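Local coordinates for VWFA domain-containing protein (Bacteroides thetaiotaomicron, PDB 3IBS) that binds magnesium through a von Willebrand factor type A domain and is probably anchored in the cell membrane, its wider function being unknown, at residues I20-L25 and S88-A93; M55-F58 and T64-P67; G152-V157 and N161-D166. All blocks are in the same frame, centred on the assembly; numbering follows the deposited sequence.

Interaction 1: residues I20-L25 and S88-A93; sequences ISNSML and SKQGTA. With MG (magnesium ion), chain I.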
loop_
_atom_site.group_PDB
_atom_site.type_symbol
_atom_site.label_atom_id
_atom_site.label_comp_id
_atom_site.label_asym_id
_atom_site.label_seq_id
_atom_site.Cartn_x
_atom_site.Cartn_y
_atom_site.Cartn_z
ATOM N N ILE A 20 -5.662 1.656 -19.256
ATOM C CA ILE A 20 -6.657 1.427 -18.209
ATOM C C ILE A 20 -6.494 0.041 -17.524
ATOM O O ILE A 20 -7.437 -0.498 -16.930
ATOM C CB ILE A 20 -8.115 1.630 -18.711
ATOM C CG1 ILE A 20 -8.513 0.574 -19.768
ATOM C CG2 ILE A 20 -8.308 3.092 -19.191
ATOM C CD1 ILE A 20 -10.080 0.394 -19.951
ATOM N N SER A 21 -5.304 -0.537 -17.604
ATOM C CA SER A 21 -5.025 -1.774 -16.859
ATOM C C SER A 21 -5.057 -1.512 -15.334
ATOM O O SER A 21 -5.034 -0.349 -14.904
ATOM C CB SER A 21 -3.683 -2.372 -17.272
ATOM O OG SER A 21 -2.611 -1.553 -16.863
ATOM N N ASN A 22 -5.125 -2.596 -14.550
ATOM C CA ASN A 22 -5.249 -2.540 -13.085
ATOM C C ASN A 22 -4.176 -1.710 -12.403
ATOM O O ASN A 22 -4.445 -1.038 -11.410
ATOM C CB ASN A 22 -5.246 -3.970 -12.490
ATOM C CG ASN A 22 -6.463 -4.772 -12.914
ATOM O OD1 ASN A 22 -7.530 -4.203 -13.146
ATOM N ND2 ASN A 22 -6.311 -6.094 -13.016
ATOM N N SER A 23 -2.961 -1.743 -12.949
ATOM C CA SER A 23 -1.854 -0.991 -12.358
ATOM C C SER A 23 -2.127 0.537 -12.315
ATOM O O SER A 23 -1.531 1.259 -11.510
ATOM C CB SER A 23 -0.557 -1.280 -13.123
ATOM O OG SER A 23 -0.740 -0.945 -14.494
HETATM N N MSE A 24 -3.014 1.020 -13.181
HETATM C CA MSE A 24 -3.369 2.440 -13.217
HETATM C C MSE A 24 -4.256 2.871 -12.031
HETATM O O MSE A 24 -4.505 4.069 -11.821
HETATM C CB MSE A 24 -4.000 2.817 -14.572
HETATM C CG MSE A 24 -3.061 2.520 -15.771
HETATM SE SE MSE A 24 -1.545 3.797 -15.819
HETATM C CE MSE A 24 -2.625 5.370 -16.343
ATOM N N LEU A 25 -4.685 1.908 -11.226
ATOM C CA LEU A 25 -5.389 2.224 -9.979
ATOM C C LEU A 25 -4.431 2.470 -8.821
ATOM O O LEU A 25 -4.864 2.871 -7.743
ATOM C CB LEU A 25 -6.414 1.137 -9.619
ATOM C CG LEU A 25 -7.590 0.966 -10.601
ATOM C CD1 LEU A 25 -8.689 0.046 -10.024
ATOM C CD2 LEU A 25 -8.181 2.325 -10.978
ATOM N N SER A 88 -11.620 -6.309 -19.799
ATOM C CA SER A 88 -11.285 -7.368 -18.833
ATOM C C SER A 88 -9.937 -8.066 -19.094
ATOM O O SER A 88 -9.235 -8.394 -18.152
ATOM C CB SER A 88 -12.414 -8.394 -18.715
ATOM O OG SER A 88 -12.773 -8.862 -19.997
ATOM N N LYS A 89 -9.579 -8.289 -20.356
ATOM C CA LYS A 89 -8.278 -8.873 -20.702
ATOM C C LYS A 89 -7.128 -7.982 -20.223
ATOM O O LYS A 89 -7.032 -6.808 -20.608
ATOM C CB LYS A 89 -8.184 -9.082 -22.212
ATOM C CG LYS A 89 -6.836 -9.560 -22.703
ATOM C CD LYS A 89 -6.908 -10.015 -24.146
ATOM C CE LYS A 89 -5.534 -10.387 -24.689
ATOM N NZ LYS A 89 -5.648 -10.956 -26.074
ATOM N N GLN A 90 -6.251 -8.533 -19.381
ATOM C CA GLN A 90 -5.167 -7.716 -18.844
ATOM C C GLN A 90 -3.919 -7.759 -19.737
ATOM O O GLN A 90 -3.787 -8.630 -20.589
ATOM C CB GLN A 90 -4.907 -8.017 -17.351
ATOM C CG GLN A 90 -6.081 -7.516 -16.430
ATOM C CD GLN A 90 -6.410 -6.011 -16.655
ATOM O OE1 GLN A 90 -5.606 -5.136 -16.300
ATOM N NE2 GLN A 90 -7.593 -5.721 -17.229
ATOM N N GLY A 91 -3.046 -6.774 -19.576
ATOM C CA GLY A 91 -1.840 -6.647 -20.402
ATOM C C GLY A 91 -1.553 -5.176 -20.613
ATOM O O GLY A 91 -2.243 -4.306 -20.052
ATOM N N THR A 92 -0.532 -4.885 -21.411
ATOM C CA THR A 92 -0.107 -3.515 -21.656
ATOM C C THR A 92 0.139 -3.371 -23.156
ATOM O O THR A 92 1.284 -3.217 -23.593
ATOM C CB THR A 92 1.181 -3.165 -20.863
ATOM O OG1 THR A 92 1.031 -3.561 -19.497
ATOM C CG2 THR A 92 1.476 -1.635 -20.911
ATOM N N ALA A 93 -0.945 -3.407 -23.926
ATOM C CA ALA A 93 -0.855 -3.476 -25.393
ATOM C C ALA A 93 -0.699 -2.109 -26.053
ATOM O O ALA A 93 -1.579 -1.652 -26.796
ATOM C CB ALA A 93 -2.063 -4.243 -25.971
HETATM MG MG MG I . -0.712 -2.251 -16.110
HETATM O O HOH W 1 -8.441 -2.974 -17.607
HETATM O O HOH W 2 -1.734 -3.578 -14.886
HETATM O O HOH W 3 -0.794 -3.704 -17.626
HETATM O O HOH W 4 0.234 -0.903 -17.279
HETATM O O HOH W 5 1.114 -2.993 -15.451
#
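The side chain of Q90 lies against the start of the 3-10 turn at N22 and makes the one direct hydrogen bond between I20-L25 and S88-A93. The backbone N of N22 donates to Q90 OE1 over 3.1 Å at 159°, tilted somewhat out of the carbonyl plane. Q90 reaches it by a bend at chi2 (-54°), while its amide nitrogen, NE2, donates to the carbonyl O of S88 in its own segment, so that both ends of the amide are held and its rotation is fixed. Van der Waals contact comes from the amide of N22, stacked on that of Q90 with the planes 13° apart and ND2 3.6 Å from Q90 CD; CB of S21 lies 3.7 Å from the carbonyl O of G91.

Metal coordination dominates the rest. S21 and S23 belong to the DxSxS sequence of a metal-ion-dependent adhesion site (MIDAS), the hallmark of von Willebrand A domains. S21 OG binds magnesium at 2.2 Å and S23 OG at 2.1 Å, and four waters complete the six ligands. D19 accepts a hydrogen bond from S21, and D120 is hydrogen-bonded to S23.

Water supplies the remaining bridges. T92 reaches the metal through a coordinated water that donates to its OG1 at 2.6 Å, consistent with the indirect role of the MIDAS threonine in some states of related domains. Another coordinated water accepts from the backbone N of S23. Farther from the metal, a water donates to the carbonyl O of I20 and accepts from Q90 NE2, which lies 2.9 Å from the water.

Interaction 2: residues M55-F58 and T64-P67; sequences MIVF and TQLP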
loop_
_atom_site.group_PDB
_atom_site.type_symbol
_atom_site.label_atom_id
_atom_site.label_comp_id
_atom_site.label_asym_id
_atom_site.label_seq_id
_atom_site.Cartn_x
_atom_site.Cartn_y
_atom_site.Cartn_z
HETATM N N MSE A 55 -9.962 9.292 -28.584
HETATM C CA MSE A 55 -9.422 8.547 -27.446
HETATM C C MSE A 55 -9.551 7.050 -27.643
HETATM O O MSE A 55 -10.586 6.546 -28.129
HETATM C CB MSE A 55 -10.138 8.920 -26.142
HETATM C CG MSE A 55 -10.115 10.417 -25.804
HETATM SE SE MSE A 55 -11.130 10.762 -24.143
HETATM C CE MSE A 55 -9.833 9.835 -23.064
ATOM N N ILE A 56 -8.500 6.357 -27.235
ATOM C CA ILE A 56 -8.441 4.898 -27.242
ATOM C C ILE A 56 -8.107 4.499 -25.821
ATOM O O ILE A 56 -7.322 5.192 -25.176
ATOM C CB ILE A 56 -7.302 4.440 -28.170
ATOM C CG1 ILE A 56 -7.738 4.580 -29.629
ATOM C CG2 ILE A 56 -6.834 3.011 -27.849
ATOM C CD1 ILE A 56 -6.586 4.699 -30.581
ATOM N N VAL A 57 -8.745 3.445 -25.313
ATOM C CA VAL A 57 -8.361 2.882 -24.034
ATOM C C VAL A 57 -7.733 1.509 -24.302
ATOM O O VAL A 57 -8.082 0.846 -25.290
ATOM C CB VAL A 57 -9.540 2.833 -23.018
ATOM C CG1 VAL A 57 -9.956 4.254 -22.592
ATOM C CG2 VAL A 57 -10.762 2.100 -23.614
ATOM N N PHE A 58 -6.760 1.114 -23.483
ATOM C CA PHE A 58 -6.135 -0.196 -23.681
ATOM C C PHE A 58 -5.725 -0.852 -22.384
ATOM O O PHE A 58 -5.408 -0.189 -21.368
ATOM C CB PHE A 58 -4.932 -0.113 -24.649
ATOM C CG PHE A 58 -3.717 0.600 -24.077
ATOM C CD1 PHE A 58 -2.727 -0.121 -23.379
ATOM C CD2 PHE A 58 -3.551 1.970 -24.256
ATOM C CE1 PHE A 58 -1.604 0.519 -22.862
ATOM C CE2 PHE A 58 -2.431 2.628 -23.757
ATOM C CZ PHE A 58 -1.454 1.921 -23.048
ATOM N N THR A 64 -11.436 1.939 -29.438
ATOM C CA THR A 64 -11.762 3.339 -29.587
ATOM C C THR A 64 -12.828 3.748 -28.595
ATOM O O THR A 64 -13.959 3.244 -28.642
ATOM C CB THR A 64 -12.290 3.619 -31.014
ATOM O OG1 THR A 64 -11.252 3.309 -31.961
ATOM C CG2 THR A 64 -12.704 5.113 -31.157
ATOM N N GLN A 65 -12.483 4.673 -27.716
ATOM C CA GLN A 65 -13.429 5.163 -26.702
ATOM C C GLN A 65 -14.142 6.367 -27.270
ATOM O O GLN A 65 -15.332 6.509 -27.108
ATOM C CB GLN A 65 -12.710 5.511 -25.380
ATOM C CG GLN A 65 -13.543 6.336 -24.328
ATOM C CD GLN A 65 -14.572 5.483 -23.596
ATOM O OE1 GLN A 65 -14.636 4.259 -23.794
ATOM N NE2 GLN A 65 -15.384 6.119 -22.744
ATOM N N LEU A 66 -13.405 7.216 -27.970
ATOM C CA LEU A 66 -13.954 8.424 -28.576
ATOM C C LEU A 66 -13.404 8.573 -29.998
ATOM O O LEU A 66 -12.204 8.733 -30.176
ATOM C CB LEU A 66 -13.610 9.651 -27.725
ATOM C CG LEU A 66 -14.025 11.025 -28.271
ATOM C CD1 LEU A 66 -15.544 11.276 -28.060
ATOM C CD2 LEU A 66 -13.186 12.115 -27.632
ATOM N N PRO A 67 -14.285 8.503 -31.018
ATOM C CA PRO A 67 -13.861 8.757 -32.398
ATOM C C PRO A 67 -13.481 10.215 -32.522
ATOM O O PRO A 67 -14.025 11.074 -31.793
ATOM C CB PRO A 67 -15.118 8.425 -33.243
ATOM C CG PRO A 67 -15.930 7.507 -32.351
ATOM C CD PRO A 67 -15.701 8.097 -30.952
#
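M55, a selenomethionine, and L66 meet on one face of the sheet, their CB atoms 3.9 Å apart. Their chains cross at a slant and then part. In M55, CG stands beside the backbone N (chi1 -56°), which brings it to 4.0 Å from CD2 of L66, before a bend at chi3 carries the selenium and methyl away from the neighbouring strand. Both side chains end under helix 72-80, M55 against L79 and L66 against A75 and F78.

Q65 also turns its CB toward the 55-58 strand. That CB rests 4.1 Å from CG1 of V57, whereas its amide swings off to donate from NE2 to the carbonyl O of F78. Two residues, Q65 and L66, stand opposite the single residue M55, which makes a classic beta bulge. The carbonyl O of M55 is gripped from one face of its plane by two backbone donors, L66 N at 2.9 Å and Q65 N at 2.7 Å, the first nearly straight and the second more bent. M55 N completes the antiparallel pair by donating to L66 O, 2.8 Å away. The bulge sits in the hairpin of strands 52-58 and 62-69, where the only antiparallel strand of the central sheet forms its edge in this Rossmann-like alpha/beta domain, with helices against both faces of the hairpin.

I56 and T64, a non-hydrogen-bonded pair, send their side chains to the other face. There CG1 of I56 approaches CA of T64 to 4.2 Å, and I56 packs on L100 and A101 of helix 94-102.

Interaction 3: residues G152-V157 and N161-D166; sequences GAPIPV and NDYRRD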
loop_
_atom_site.group_PDB
_atom_site.type_symbol
_atom_site.label_atom_id
_atom_site.label_comp_id
_atom_site.label_asym_id
_atom_site.label_seq_id
_atom_site.Cartn_x
_atom_site.Cartn_y
_atom_site.Cartn_z
ATOM N N GLY A 152 7.924 2.102 -7.314
ATOM C CA GLY A 152 6.881 1.093 -7.114
ATOM C C GLY A 152 5.765 1.468 -6.135
ATOM O O GLY A 152 5.986 2.180 -5.145
ATOM N N ALA A 153 4.559 0.977 -6.400
ATOM C CA ALA A 153 3.437 1.194 -5.481
ATOM C C ALA A 153 2.513 -0.026 -5.442
ATOM O O ALA A 153 2.406 -0.747 -6.409
ATOM C CB ALA A 153 2.671 2.431 -5.881
ATOM N N PRO A 154 1.847 -0.277 -4.303
ATOM C CA PRO A 154 0.825 -1.331 -4.346
ATOM C C PRO A 154 -0.464 -0.761 -4.956
ATOM O O PRO A 154 -0.548 0.445 -5.203
ATOM C CB PRO A 154 0.630 -1.690 -2.873
ATOM C CG PRO A 154 0.931 -0.364 -2.115
ATOM C CD PRO A 154 1.896 0.431 -3.005
ATOM N N ILE A 155 -1.441 -1.624 -5.217
ATOM C CA ILE A 155 -2.689 -1.214 -5.860
ATOM C C ILE A 155 -3.878 -1.433 -4.934
ATOM O O ILE A 155 -4.300 -2.570 -4.753
ATOM C CB ILE A 155 -2.956 -1.990 -7.172
ATOM C CG1 ILE A 155 -1.705 -2.004 -8.062
ATOM C CG2 ILE A 155 -4.176 -1.351 -7.918
ATOM C CD1 ILE A 155 -1.751 -3.022 -9.240
ATOM N N PRO A 156 -4.428 -0.345 -4.349
ATOM C CA PRO A 156 -5.500 -0.568 -3.377
ATOM C C PRO A 156 -6.747 -1.114 -4.069
ATOM O O PRO A 156 -6.942 -0.894 -5.279
ATOM C CB PRO A 156 -5.757 0.829 -2.787
ATOM C CG PRO A 156 -5.276 1.790 -3.833
ATOM C CD PRO A 156 -4.158 1.091 -4.577
ATOM N N VAL A 157 -7.549 -1.859 -3.319
ATOM C CA VAL A 157 -8.804 -2.398 -3.837
ATOM C C VAL A 157 -9.931 -1.539 -3.280
ATOM O O VAL A 157 -10.068 -1.393 -2.061
ATOM C CB VAL A 157 -9.000 -3.891 -3.466
ATOM C CG1 VAL A 157 -10.407 -4.367 -3.838
ATOM C CG2 VAL A 157 -7.943 -4.764 -4.165
ATOM N N ASN A 161 -9.575 -2.269 2.661
ATOM C CA ASN A 161 -8.241 -1.872 3.086
ATOM C C ASN A 161 -7.215 -2.883 2.567
ATOM O O ASN A 161 -6.082 -2.931 3.062
ATOM C CB ASN A 161 -8.147 -1.777 4.615
ATOM C CG ASN A 161 -8.641 -0.446 5.163
ATOM O OD1 ASN A 161 -7.843 0.425 5.521
ATOM N ND2 ASN A 161 -9.962 -0.293 5.258
ATOM N N ASP A 162 -7.618 -3.687 1.580
ATOM C CA ASP A 162 -6.710 -4.633 0.919
ATOM C C ASP A 162 -6.105 -4.095 -0.398
ATOM O O ASP A 162 -6.427 -2.986 -0.859
ATOM C CB ASP A 162 -7.394 -5.986 0.687
ATOM C CG ASP A 162 -6.412 -7.176 0.728
ATOM O OD1 ASP A 162 -5.179 -6.991 0.830
ATOM O OD2 ASP A 162 -6.887 -8.324 0.662
ATOM N N TYR A 163 -5.220 -4.900 -0.980
ATOM C CA TYR A 163 -4.457 -4.538 -2.165
ATOM C C TYR A 163 -4.498 -5.694 -3.153
ATOM O O TYR A 163 -4.645 -6.862 -2.746
ATOM C CB TYR A 163 -3.012 -4.206 -1.757
ATOM C CG TYR A 163 -2.936 -2.956 -0.908
ATOM C CD1 TYR A 163 -2.758 -1.709 -1.496
ATOM C CD2 TYR A 163 -3.094 -3.011 0.478
ATOM C CE1 TYR A 163 -2.724 -0.556 -0.734
ATOM C CE2 TYR A 163 -3.059 -1.846 1.255
ATOM C CZ TYR A 163 -2.867 -0.624 0.635
ATOM O OH TYR A 163 -2.820 0.549 1.375
ATOM N N ARG A 164 -4.367 -5.384 -4.439
ATOM C CA ARG A 164 -4.389 -6.427 -5.471
ATOM C C ARG A 164 -3.245 -7.406 -5.235
ATOM O O ARG A 164 -2.111 -6.999 -4.885
ATOM C CB ARG A 164 -4.303 -5.848 -6.890
ATOM C CG ARG A 164 -5.445 -4.912 -7.228
ATOM C CD ARG A 164 -5.563 -4.663 -8.735
ATOM N NE ARG A 164 -6.072 -5.840 -9.436
ATOM C CZ ARG A 164 -7.364 -6.138 -9.568
ATOM N NH1 ARG A 164 -8.299 -5.347 -9.051
ATOM N NH2 ARG A 164 -7.720 -7.232 -10.214
ATOM N N ARG A 165 -3.565 -8.684 -5.427
ATOM C CA ARG A 165 -2.645 -9.776 -5.176
ATOM C C ARG A 165 -2.499 -10.653 -6.400
ATOM O O ARG A 165 -3.447 -10.820 -7.168
ATOM C CB ARG A 165 -3.149 -10.631 -4.007
ATOM C CG ARG A 165 -2.924 -9.990 -2.674
ATOM C CD ARG A 165 -3.689 -10.691 -1.568
ATOM N NE ARG A 165 -3.661 -9.819 -0.402
ATOM C CZ ARG A 165 -2.632 -9.698 0.437
ATOM N NH1 ARG A 165 -1.522 -10.412 0.273
ATOM N NH2 ARG A 165 -2.717 -8.850 1.449
ATOM N N ASP A 166 -1.308 -11.223 -6.562
ATOM C CA ASP A 166 -1.054 -12.161 -7.645
ATOM C C ASP A 166 -1.702 -13.519 -7.335
ATOM O O ASP A 166 -2.341 -13.690 -6.298
ATOM C CB ASP A 166 0.465 -12.265 -7.947
ATOM C CG ASP A 166 1.275 -12.957 -6.834
ATOM O OD1 ASP A 166 0.689 -13.566 -5.916
ATOM O OD2 ASP A 166 2.528 -12.905 -6.891
HETATM O O HOH W 6 -1.114 -4.320 -4.848
#
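P156 and Y163 are joined by a single backbone bridge, with their CA atoms 4.3 Å apart, and the touching parts of the two segments run 110° apart. Two hydrogen bonds frame the bridge. R164 N donates to I155 O over 2.8 Å, and V157 N donates to D162 O over 2.9 Å. A water extends the pairing by accepting from I155 N and donating to R164 O.

The ring of Y163 runs alongside P154 in the same direction, with P154 CB 3.7 Å from CD1, and meets P156 obliquely, where the CA of P156 approaches CD1 to 3.5 Å. Standing beside the backbone N (chi1 -66°), the CG of Y163 sets the ring against P154 and P156. This loop lies between the short antiparallel strands 153-154 and 173-174, outside the central sheet and on the metal-site side of the A domain, and it meets the second subunit, where the hydroxyl of Y163 is hydrogen-bonded to that of Y163 of the other chain. With an alanine in place of Y163 the ring and hydroxyl are gone, which would probably open a gap beside P154 and P156 and cost the two subunits their tyrosine-to-tyrosine bond.

Next along the chain, CD of R164 lies 3.7 Å from CG2 of I155, and R164 continues to N22. D162 OD1 receives both Y163 N, from above the carboxylate plane, and R165 NH2, in a 3.1 Å salt bridge on the syn lone pair. The R165 guanidinium also donates to the carbonyl O of G152 of the second subunit.

From the N terminus, strand 13-19 runs into I20-L25, the first half of interaction 1, which closes only when the chain reaches S88-A93. Nested inside that long loop is interaction 2, the short hairpin closure between strands 52-58 and 62-69. The two touch where I20 N meets F58 O at 2.8 Å, a probable hydrogen bond, so the metal-site loop is tied to the strand beside it in the sheet. Interaction 3 follows in series, closing a small loop after strand 140-147. It reaches interaction 1 through I155, packed on N22 and S23, and through R164 beside N22, but stays about 13 Å from interaction 2 between nearest atoms.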